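Local coordinates for iota-carrageenase (Alteromonas sp., PDB 1H80), which hydrolyses the beta-1,4 linkages within iota-carrageenan, a sulfated galactan of red algal cell walls, inverting the anomeric configuration, at residues V140-K154 / S174-L188. Residues are numbered along the deposited sequence; the frame is centred on the assembly and turned at random.
Sequences VRNYKISNFTIDDNK and SRNGIIERIKQNNAL
The Y143 ring lies flat over G177, whose CA sits 3.9 Å from the ring centroid in a CH-pi contact. With CG swung between backbone N and carbonyl carbon (chi1 65°), the ring leans over the next coil, where a CB on G177 would strike CE1; glycine therefore suits this place. The Y143 hydroxyl OH and S174 OG hydrogen-bond at 2.9 Å, so an alanine in place of Y143 would probably bare G177 and leave that serine without its phenol partner. The F148 ring carries I182 CG1 over one face, near the rim, an aliphatic branch slim enough to lie there, while I145 CG2 and I150 CG1 of its own strand flank its edge. Outside, N147 ND2 bonds to the G115 and G117 carbonyls. Buried S146, small enough for its place, donates OG to the anti lone pair of E180 OE2 (3.0 Å), and R205 pairs with the other carboxylate oxygen. Towards the end, N185 ND2 meets D151 OD1 almost straight (162°), K125 holding OD2. Strands 143-151 and 177-185 run parallel and in register, stacking residue upon residue from coil to coil, I145 over I179, with mostly apolar side chains inward: the hallmark of a parallel beta-helix, the fold of this enzyme.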
ATOM      1  N   VAL A 140     -16.625  -5.899   0.752  1.00 11.44           N
ATOM      2  CA  VAL A 140     -16.350  -7.183   1.375  1.00 11.60           C
ATOM      3  C   VAL A 140     -16.188  -6.987   2.876  1.00 10.39           C
ATOM      4  O   VAL A 140     -15.575  -6.019   3.321  1.00 10.96           O
ATOM      5  CB  VAL A 140     -15.071  -7.834   0.771  1.00 11.36           C
ATOM      6  CG1 VAL A 140     -13.886  -6.889   0.885  1.00 12.90           C
ATOM      7  CG2 VAL A 140     -14.770  -9.147   1.475  1.00 12.32           C
ATOM      8  N   ARG A 141     -16.774  -7.897   3.650  1.00 10.33           N
ATOM      9  CA  ARG A 141     -16.687  -7.837   5.106  1.00 10.81           C
ATOM     10  C   ARG A 141     -16.398  -9.218   5.646  1.00 10.33           C
ATOM     11  O   ARG A 141     -16.862 -10.217   5.090  1.00 11.72           O
ATOM     12  CB  ARG A 141     -17.988  -7.331   5.715  1.00 12.02           C
ATOM     13  CG  ARG A 141     -18.398  -5.979   5.201  1.00 13.16           C
ATOM     14  CD  ARG A 141     -19.620  -5.466   5.923  1.00 14.99           C
ATOM     15  NE  ARG A 141     -20.105  -4.257   5.276  1.00 15.63           N
ATOM     16  CZ  ARG A 141     -21.168  -3.570   5.671  1.00 18.11           C
ATOM     17  NH1 ARG A 141     -21.870  -3.968   6.726  1.00 17.98           N
ATOM     18  NH2 ARG A 141     -21.534  -2.490   4.999  1.00 18.32           N
ATOM     19  N   ASN A 142     -15.649  -9.244   6.744  1.00  9.83           N
ATOM     20  CA  ASN A 142     -15.225 -10.457   7.426  1.00  9.38           C
ATOM     21  C   ASN A 142     -14.354 -11.267   6.486  1.00 10.20           C
ATOM     22  O   ASN A 142     -14.768 -12.290   5.933  1.00 10.89           O
ATOM     23  CB  ASN A 142     -16.414 -11.291   7.897  1.00 10.66           C
ATOM     24  CG  ASN A 142     -15.990 -12.361   8.870  1.00 10.93           C
ATOM     25  OD1 ASN A 142     -15.153 -12.112   9.736  1.00 11.86           O
ATOM     26  ND2 ASN A 142     -16.549 -13.553   8.735  1.00 12.24           N
ATOM     27  N   TYR A 143     -13.132 -10.790   6.308  1.00  9.76           N
ATOM     28  CA  TYR A 143     -12.219 -11.450   5.401  1.00  9.85           C
ATOM     29  C   TYR A 143     -10.807 -11.546   5.930  1.00 10.42           C
ATOM     30  O   TYR A 143     -10.417 -10.838   6.855  1.00 10.70           O
ATOM     31  CB  TYR A 143     -12.203 -10.721   4.055  1.00 10.60           C
ATOM     32  CG  TYR A 143     -11.651  -9.312   4.098  1.00 10.55           C
ATOM     33  CD1 TYR A 143     -12.462  -8.225   4.436  1.00 10.33           C
ATOM     34  CD2 TYR A 143     -10.329  -9.061   3.746  1.00 11.35           C
ATOM     35  CE1 TYR A 143     -11.964  -6.918   4.409  1.00 11.61           C
ATOM     36  CE2 TYR A 143      -9.823  -7.766   3.716  1.00 11.64           C
ATOM     37  CZ  TYR A 143     -10.642  -6.702   4.043  1.00 11.22           C
ATOM     38  OH  TYR A 143     -10.136  -5.428   3.961  1.00 12.90           O
ATOM     39  N   LYS A 144     -10.043 -12.440   5.322  1.00  9.92           N
ATOM     40  CA  LYS A 144      -8.663 -12.641   5.706  1.00 10.28           C
ATOM     41  C   LYS A 144      -7.863 -12.993   4.467  1.00 10.69           C
ATOM     42  O   LYS A 144      -8.218 -13.912   3.731  1.00 12.22           O
ATOM     43  CB  LYS A 144      -8.566 -13.765   6.740  1.00 11.69           C
ATOM     44  CG  LYS A 144      -7.170 -13.986   7.293  1.00 14.58           C
ATOM     45  CD  LYS A 144      -7.171 -15.162   8.269  1.00 17.60           C
ATOM     46  CE  LYS A 144      -5.811 -15.358   8.910  1.00 20.83           C
ATOM     47  NZ  LYS A 144      -5.812 -16.567   9.784  1.00 22.39           N
ATOM     48  N   ILE A 145      -6.809 -12.223   4.220  1.00 10.51           N
ATOM     49  CA  ILE A 145      -5.911 -12.441   3.084  1.00 10.84           C
ATOM     50  C   ILE A 145      -4.555 -12.606   3.760  1.00 11.16           C
ATOM     51  O   ILE A 145      -4.101 -11.722   4.485  1.00 11.08           O
ATOM     52  CB  ILE A 145      -5.940 -11.240   2.132  1.00 12.05           C
ATOM     53  CG1 ILE A 145      -7.326 -11.161   1.485  1.00 13.55           C
ATOM     54  CG2 ILE A 145      -4.857 -11.385   1.062  1.00 12.20           C
ATOM     55  CD1 ILE A 145      -7.558  -9.915   0.644  1.00 14.93           C
ATOM     56  N   SER A 146      -3.894 -13.733   3.494  1.00 11.20           N
ATOM     57  CA  SER A 146      -2.671 -14.045   4.222  1.00 12.42           C
ATOM     58  C   SER A 146      -1.640 -14.951   3.582  1.00 12.30           C
ATOM     59  O   SER A 146      -1.979 -15.801   2.772  1.00 12.09           O
ATOM     60  CB  SER A 146      -3.114 -14.715   5.536  1.00 13.98           C
ATOM     61  OG  SER A 146      -2.062 -15.314   6.273  1.00 19.30           O
ATOM     62  N   ASN A 147      -0.384 -14.749   3.974  1.00 12.10           N
ATOM     63  CA  ASN A 147       0.717 -15.618   3.598  1.00 11.23           C
ATOM     64  C   ASN A 147       1.183 -15.927   2.177  1.00 11.36           C
ATOM     65  O   ASN A 147       1.000 -17.047   1.680  1.00 11.70           O
ATOM     66  CB  ASN A 147       0.453 -16.933   4.307  1.00 11.82           C
ATOM     67  CG  ASN A 147       1.705 -17.716   4.585  1.00 12.33           C
ATOM     68  OD1 ASN A 147       2.804 -17.166   4.641  1.00 13.15           O
ATOM     69  ND2 ASN A 147       1.539 -19.019   4.809  1.00 12.51           N
ATOM     70  N   PHE A 148       1.834 -14.959   1.549  1.00 11.54           N
ATOM     71  CA  PHE A 148       2.395 -15.174   0.233  1.00 11.64           C
ATOM     72  C   PHE A 148       3.400 -14.090  -0.068  1.00 12.34           C
ATOM     73  O   PHE A 148       3.479 -13.072   0.627  1.00 11.71           O
ATOM     74  CB  PHE A 148       1.297 -15.256  -0.835  1.00 12.57           C
ATOM     75  CG  PHE A 148       0.372 -14.078  -0.867  1.00 11.94           C
ATOM     76  CD1 PHE A 148       0.657 -12.978  -1.667  1.00 13.54           C
ATOM     77  CD2 PHE A 148      -0.811 -14.087  -0.133  1.00 13.72           C
ATOM     78  CE1 PHE A 148      -0.227 -11.904  -1.742  1.00 13.72           C
ATOM     79  CE2 PHE A 148      -1.703 -13.015  -0.199  1.00 13.48           C
ATOM     80  CZ  PHE A 148      -1.411 -11.922  -1.007  1.00 14.11           C
ATOM     81  N   THR A 149       4.213 -14.359  -1.076  1.00 12.53           N
ATOM     82  CA  THR A 149       5.242 -13.433  -1.504  1.00 13.10           C
ATOM     83  C   THR A 149       4.860 -12.971  -2.896  1.00 13.18           C
ATOM     84  O   THR A 149       4.333 -13.745  -3.694  1.00 12.61           O
ATOM     85  CB  THR A 149       6.617 -14.126  -1.559  1.00 14.66           C
ATOM     86  OG1 THR A 149       6.997 -14.537  -0.240  1.00 16.61           O
ATOM     87  CG2 THR A 149       7.674 -13.183  -2.120  1.00 15.78           C
ATOM     88  N   ILE A 150       5.107 -11.699  -3.168  1.00 12.83           N
ATOM     89  CA  ILE A 150       4.803 -11.135  -4.466  1.00 14.01           C
ATOM     90  C   ILE A 150       6.109 -10.703  -5.104  1.00 13.98           C
ATOM     91  O   ILE A 150       6.771  -9.794  -4.607  1.00 14.21           O
ATOM     92  CB  ILE A 150       3.897  -9.898  -4.340  1.00 13.92           C
ATOM     93  CG1 ILE A 150       2.615 -10.267  -3.590  1.00 14.69           C
ATOM     94  CG2 ILE A 150       3.583  -9.341  -5.724  1.00 15.15           C
ATOM     95  CD1 ILE A 150       1.799  -9.068  -3.157  1.00 16.04           C
ATOM     96  N   ASP A 151       6.498 -11.380  -6.180  1.00 15.04           N
ATOM     97  CA  ASP A 151       7.707 -11.017  -6.906  1.00 16.14           C
ATOM     98  C   ASP A 151       7.247 -10.020  -7.957  1.00 16.15           C
ATOM     99  O   ASP A 151       6.795 -10.392  -9.042  1.00 16.51           O
ATOM    100  CB  ASP A 151       8.331 -12.241  -7.577  1.00 17.37           C
ATOM    101  CG  ASP A 151       9.402 -12.894  -6.726  1.00 19.56           C
ATOM    102  OD1 ASP A 151       9.496 -12.579  -5.520  1.00 20.53           O
ATOM    103  OD2 ASP A 151      10.150 -13.731  -7.269  1.00 21.71           O
ATOM    104  N   ASP A 152       7.349  -8.744  -7.610  1.00 16.79           N
ATOM    105  CA  ASP A 152       6.923  -7.667  -8.489  1.00 17.58           C
ATOM    106  C   ASP A 152       8.008  -7.364  -9.512  1.00 18.34           C
ATOM    107  O   ASP A 152       9.117  -7.901  -9.445  1.00 17.74           O
ATOM    108  CB  ASP A 152       6.643  -6.417  -7.651  1.00 17.92           C
ATOM    109  CG  ASP A 152       5.654  -5.472  -8.302  1.00 18.60           C
ATOM    110  OD1 ASP A 152       5.411  -5.575  -9.523  1.00 18.56           O
ATOM    111  OD2 ASP A 152       5.123  -4.607  -7.575  1.00 20.06           O
ATOM    112  N   ASN A 153       7.668  -6.507 -10.466  1.00 19.05           N
ATOM    113  CA  ASN A 153       8.603  -6.082 -11.495  1.00 19.96           C
ATOM    114  C   ASN A 153       8.304  -4.611 -11.725  1.00 19.26           C
ATOM    115  O   ASN A 153       8.095  -4.162 -12.851  1.00 19.26           O
ATOM    116  CB  ASN A 153       8.397  -6.886 -12.779  1.00 22.54           C
ATOM    117  CG  ASN A 153       9.424  -6.555 -13.836  1.00 24.71           C
ATOM    118  OD1 ASN A 153      10.610  -6.409 -13.538  1.00 27.65           O
ATOM    119  ND2 ASN A 153       8.980  -6.443 -15.081  1.00 26.72           N
ATOM    120  N   LYS A 154       8.274  -3.872 -10.621  1.00 18.26           N
ATOM    121  CA  LYS A 154       7.984  -2.448 -10.633  1.00 18.63           C
ATOM    122  C   LYS A 154       6.736  -2.126 -11.440  1.00 18.22           C
ATOM    123  O   LYS A 154       6.727  -1.213 -12.265  1.00 18.30           O
ATOM    124  CB  LYS A 154       9.184  -1.660 -11.165  1.00 18.76           C
ATOM    125  CG  LYS A 154      10.400  -1.726 -10.254  1.00 19.91           C
ATOM    126  CD  LYS A 154      11.407  -0.641 -10.607  1.00 20.33           C
ATOM    127  CE  LYS A 154      12.636  -0.703  -9.715  1.00 21.03           C
ATOM    128  NZ  LYS A 154      13.420  -1.947  -9.955  1.00 20.76           N
ATOM    129  N   SER A 174     -14.506  -2.086   2.269  1.00 13.26           N
ATOM    130  CA  SER A 174     -14.375  -3.190   3.207  1.00 13.18           C
ATOM    131  C   SER A 174     -14.361  -2.863   4.689  1.00 13.30           C
ATOM    132  O   SER A 174     -14.002  -1.762   5.114  1.00 12.55           O
ATOM    133  CB  SER A 174     -13.145  -4.031   2.851  1.00 15.01           C
ATOM    134  OG  SER A 174     -11.939  -3.338   3.108  1.00 15.57           O
ATOM    135  N   ARG A 175     -14.773  -3.855   5.469  1.00 12.47           N
ATOM    136  CA  ARG A 175     -14.816  -3.742   6.915  1.00 14.24           C
ATOM    137  C   ARG A 175     -14.536  -5.111   7.503  1.00 13.27           C
ATOM    138  O   ARG A 175     -14.868  -6.133   6.901  1.00 13.28           O
ATOM    139  CB  ARG A 175     -16.205  -3.331   7.401  1.00 17.36           C
ATOM    140  CG  ARG A 175     -16.911  -2.289   6.584  1.00 21.74           C
ATOM    141  CD  ARG A 175     -18.336  -2.157   7.107  1.00 24.67           C
ATOM    142  NE  ARG A 175     -18.389  -1.583   8.447  1.00 26.63           N
ATOM    143  CZ  ARG A 175     -18.182  -0.298   8.728  1.00 28.17           C
ATOM    144  NH1 ARG A 175     -17.907   0.568   7.762  1.00 29.28           N
ATOM    145  NH2 ARG A 175     -18.249   0.125   9.982  1.00 28.04           N
ATOM    146  N   ASN A 176     -13.927  -5.115   8.680  1.00 12.04           N
ATOM    147  CA  ASN A 176     -13.649  -6.343   9.411  1.00 11.69           C
ATOM    148  C   ASN A 176     -12.817  -7.335   8.623  1.00 11.01           C
ATOM    149  O   ASN A 176     -13.330  -8.287   8.036  1.00 11.78           O
ATOM    150  CB  ASN A 176     -14.972  -6.984   9.838  1.00 12.80           C
ATOM    151  CG  ASN A 176     -15.913  -5.990  10.489  1.00 14.77           C
ATOM    152  OD1 ASN A 176     -15.480  -5.091  11.208  1.00 14.66           O
ATOM    153  ND2 ASN A 176     -17.208  -6.152  10.248  1.00 16.17           N
ATOM    154  N   GLY A 177     -11.516  -7.107   8.620  1.00 10.03           N
ATOM    155  CA  GLY A 177     -10.648  -8.001   7.888  1.00 10.23           C
ATOM    156  C   GLY A 177      -9.238  -7.989   8.416  1.00  9.66           C
ATOM    157  O   GLY A 177      -8.851  -7.125   9.202  1.00 10.43           O
ATOM    158  N   ILE A 178      -8.479  -8.987   7.990  1.00  9.78           N
ATOM    159  CA  ILE A 178      -7.085  -9.118   8.366  1.00  9.39           C
ATOM    160  C   ILE A 178      -6.301  -9.351   7.088  1.00 10.18           C
ATOM    161  O   ILE A 178      -6.644 -10.223   6.295  1.00 10.47           O
ATOM    162  CB  ILE A 178      -6.851 -10.327   9.297  1.00  8.95           C
ATOM    163  CG1 ILE A 178      -7.667 -10.164  10.578  1.00 10.57           C
ATOM    164  CG2 ILE A 178      -5.363 -10.461   9.610  1.00 10.81           C
ATOM    165  CD1 ILE A 178      -7.487 -11.304  11.573  1.00 11.23           C
ATOM    166  N   ILE A 179      -5.269  -8.546   6.882  1.00  9.38           N
ATOM    167  CA  ILE A 179      -4.397  -8.691   5.716  1.00 10.27           C
ATOM    168  C   ILE A 179      -3.035  -8.874   6.359  1.00 10.84           C
ATOM    169  O   ILE A 179      -2.513  -7.962   7.002  1.00 11.30           O
ATOM    170  CB  ILE A 179      -4.447  -7.438   4.840  1.00 11.12           C
ATOM    171  CG1 ILE A 179      -5.855  -7.300   4.261  1.00 12.85           C
ATOM    172  CG2 ILE A 179      -3.405  -7.536   3.729  1.00 12.63           C
ATOM    173  CD1 ILE A 179      -6.096  -6.011   3.511  1.00 12.64           C
ATOM    174  N   GLU A 180      -2.455 -10.059   6.197  1.00 11.03           N
ATOM    175  CA  GLU A 180      -1.203 -10.337   6.882  1.00 11.38           C
ATOM    176  C   GLU A 180      -0.238 -11.277   6.206  1.00 11.97           C
ATOM    177  O   GLU A 180      -0.587 -11.983   5.266  1.00 11.85           O
ATOM    178  CB  GLU A 180      -1.514 -10.958   8.241  1.00 13.32           C
ATOM    179  CG  GLU A 180      -2.354 -12.233   8.087  1.00 16.31           C
ATOM    180  CD  GLU A 180      -2.303 -13.159   9.287  1.00 20.17           C
ATOM    181  OE1 GLU A 180      -2.275 -12.666  10.429  1.00 22.74           O
ATOM    182  OE2 GLU A 180      -2.313 -14.393   9.081  0.75 21.57           O
ATOM    183  N   ARG A 181       0.987 -11.283   6.720  1.00 11.71           N
ATOM    184  CA  ARG A 181       2.047 -12.155   6.233  1.00 12.15           C
ATOM    185  C   ARG A 181       2.254 -12.099   4.732  1.00 11.94           C
ATOM    186  O   ARG A 181       2.085 -13.097   4.030  1.00 11.52           O
ATOM    187  CB  ARG A 181       1.758 -13.595   6.658  1.00 13.65           C
ATOM    188  CG  ARG A 181       1.626 -13.767   8.160  0.50 16.37           C
ATOM    189  CD  ARG A 181       1.289 -15.200   8.514  0.50 19.80           C
ATOM    190  NE  ARG A 181       2.357 -16.117   8.128  0.50 22.70           N
ATOM    191  CZ  ARG A 181       2.234 -17.440   8.113  0.50 24.74           C
ATOM    192  NH1 ARG A 181       1.085 -18.005   8.457  0.50 25.00           N
ATOM    193  NH2 ARG A 181       3.261 -18.198   7.757  0.50 25.06           N
ATOM    194  N   ILE A 182       2.635 -10.928   4.242  1.00 11.39           N
ATOM    195  CA  ILE A 182       2.881 -10.758   2.826  1.00 12.36           C
ATOM    196  C   ILE A 182       4.197 -10.028   2.652  1.00 11.74           C
ATOM    197  O   ILE A 182       4.512  -9.102   3.397  1.00 12.29           O
ATOM    198  CB  ILE A 182       1.755  -9.955   2.145  1.00 12.69           C
ATOM    199  CG1 ILE A 182       0.419 -10.685   2.323  1.00 13.65           C
ATOM    200  CG2 ILE A 182       2.059  -9.797   0.657  1.00 13.12           C
ATOM    201  CD1 ILE A 182      -0.783  -9.884   1.859  1.00 15.29           C
ATOM    202  N   LYS A 183       4.978 -10.481   1.682  1.00 12.23           N
ATOM    203  CA  LYS A 183       6.258  -9.866   1.376  1.00 12.94           C
ATOM    204  C   LYS A 183       6.211  -9.524  -0.096  1.00 12.80           C
ATOM    205  O   LYS A 183       5.813 -10.354  -0.912  1.00 13.68           O
ATOM    206  CB  LYS A 183       7.407 -10.846   1.638  1.00 14.74           C
ATOM    207  CG  LYS A 183       8.752 -10.425   1.046  1.00 17.98           C
ATOM    208  CD  LYS A 183       9.245  -9.109   1.623  1.00 19.29           C
ATOM    209  CE  LYS A 183      10.524  -8.644   0.936  1.00 20.62           C
ATOM    210  NZ  LYS A 183      11.629  -9.637   1.096  1.00 22.85           N
ATOM    211  N   GLN A 184       6.589  -8.297  -0.433  1.00 12.59           N
ATOM    212  CA  GLN A 184       6.612  -7.875  -1.824  1.00 13.29           C
ATOM    213  C   GLN A 184       8.031  -7.499  -2.204  1.00 14.00           C
ATOM    214  O   GLN A 184       8.685  -6.723  -1.506  1.00 14.37           O
ATOM    215  CB  GLN A 184       5.692  -6.676  -2.051  1.00 14.30           C
ATOM    216  CG  GLN A 184       5.639  -6.232  -3.508  1.00 14.64           C
ATOM    217  CD  GLN A 184       4.486  -5.291  -3.787  1.00 16.76           C
ATOM    218  OE1 GLN A 184       3.446  -5.368  -3.138  1.00 18.21           O
ATOM    219  NE2 GLN A 184       4.654  -4.415  -4.769  1.00 15.96           N
ATOM    220  N   ASN A 185       8.511  -8.067  -3.304  1.00 13.80           N
ATOM    221  CA  ASN A 185       9.855  -7.766  -3.776  1.00 15.15           C
ATOM    222  C   ASN A 185       9.811  -6.891  -5.014  1.00 15.05           C
ATOM    223  O   ASN A 185       8.916  -7.015  -5.850  1.00 15.49           O
ATOM    224  CB  ASN A 185      10.614  -9.051  -4.117  1.00 15.66           C
ATOM    225  CG  ASN A 185      10.842  -9.930  -2.912  1.00 16.64           C
ATOM    226  OD1 ASN A 185      11.405  -9.494  -1.910  1.00 18.17           O
ATOM    227  ND2 ASN A 185      10.412 -11.182  -3.002  1.00 18.30           N
ATOM    228  N   ASN A 186      10.786  -5.996  -5.108  1.00 15.76           N
ATOM    229  CA  ASN A 186      10.944  -5.100  -6.246  1.00 16.27           C
ATOM    230  C   ASN A 186       9.711  -4.290  -6.645  1.00 15.85           C
ATOM    231  O   ASN A 186       9.252  -4.350  -7.785  1.00 15.55           O
ATOM    232  CB  ASN A 186      11.462  -5.907  -7.444  1.00 17.47           C
ATOM    233  CG  ASN A 186      12.025  -5.022  -8.537  1.00 18.28           C
ATOM    234  OD1 ASN A 186      12.533  -3.936  -8.265  1.00 19.87           O
ATOM    235  ND2 ASN A 186      11.953  -5.490  -9.780  1.00 20.35           N
ATOM    236  N   ALA A 187       9.189  -3.516  -5.701  1.00 15.27           N
ATOM    237  CA  ALA A 187       8.028  -2.672  -5.960  1.00 15.51           C
ATOM    238  C   ALA A 187       8.476  -1.334  -6.546  1.00 15.94           C
ATOM    239  O   ALA A 187       9.599  -0.882  -6.300  1.00 16.34           O
ATOM    240  CB  ALA A 187       7.261  -2.430  -4.666  1.00 15.36           C
ATOM    241  N   LEU A 188       7.599  -0.711  -7.324  1.00 15.94           N
ATOM    242  CA  LEU A 188       7.887   0.593  -7.914  1.00 15.83           C
ATOM    243  C   LEU A 188       7.727   1.623  -6.798  1.00 15.99           C
ATOM    244  O   LEU A 188       6.831   1.503  -5.961  1.00 15.31           O
ATOM    245  CB  LEU A 188       6.905   0.879  -9.050  1.00 16.79           C
ATOM    246  CG  LEU A 188       7.044   2.195  -9.815  1.00 17.98           C
ATOM    247  CD1 LEU A 188       8.437   2.321 -10.419  1.00 18.24           C
ATOM    248  CD2 LEU A 188       5.981   2.236 -10.901  1.00 17.64           C
TER
HETATM  249  O   HOH W   1      -3.450 -16.075  10.835  1.00 33.71           O
HETATM  250  O   HOH W   2       5.202 -17.752   6.016  1.00 40.45           O
HETATM  251  O   HOH W   3       5.231  -2.038  -7.970  1.00 17.28           O
HETATM  252  O   HOH W   4      11.647  -8.093 -10.497  1.00 30.14           O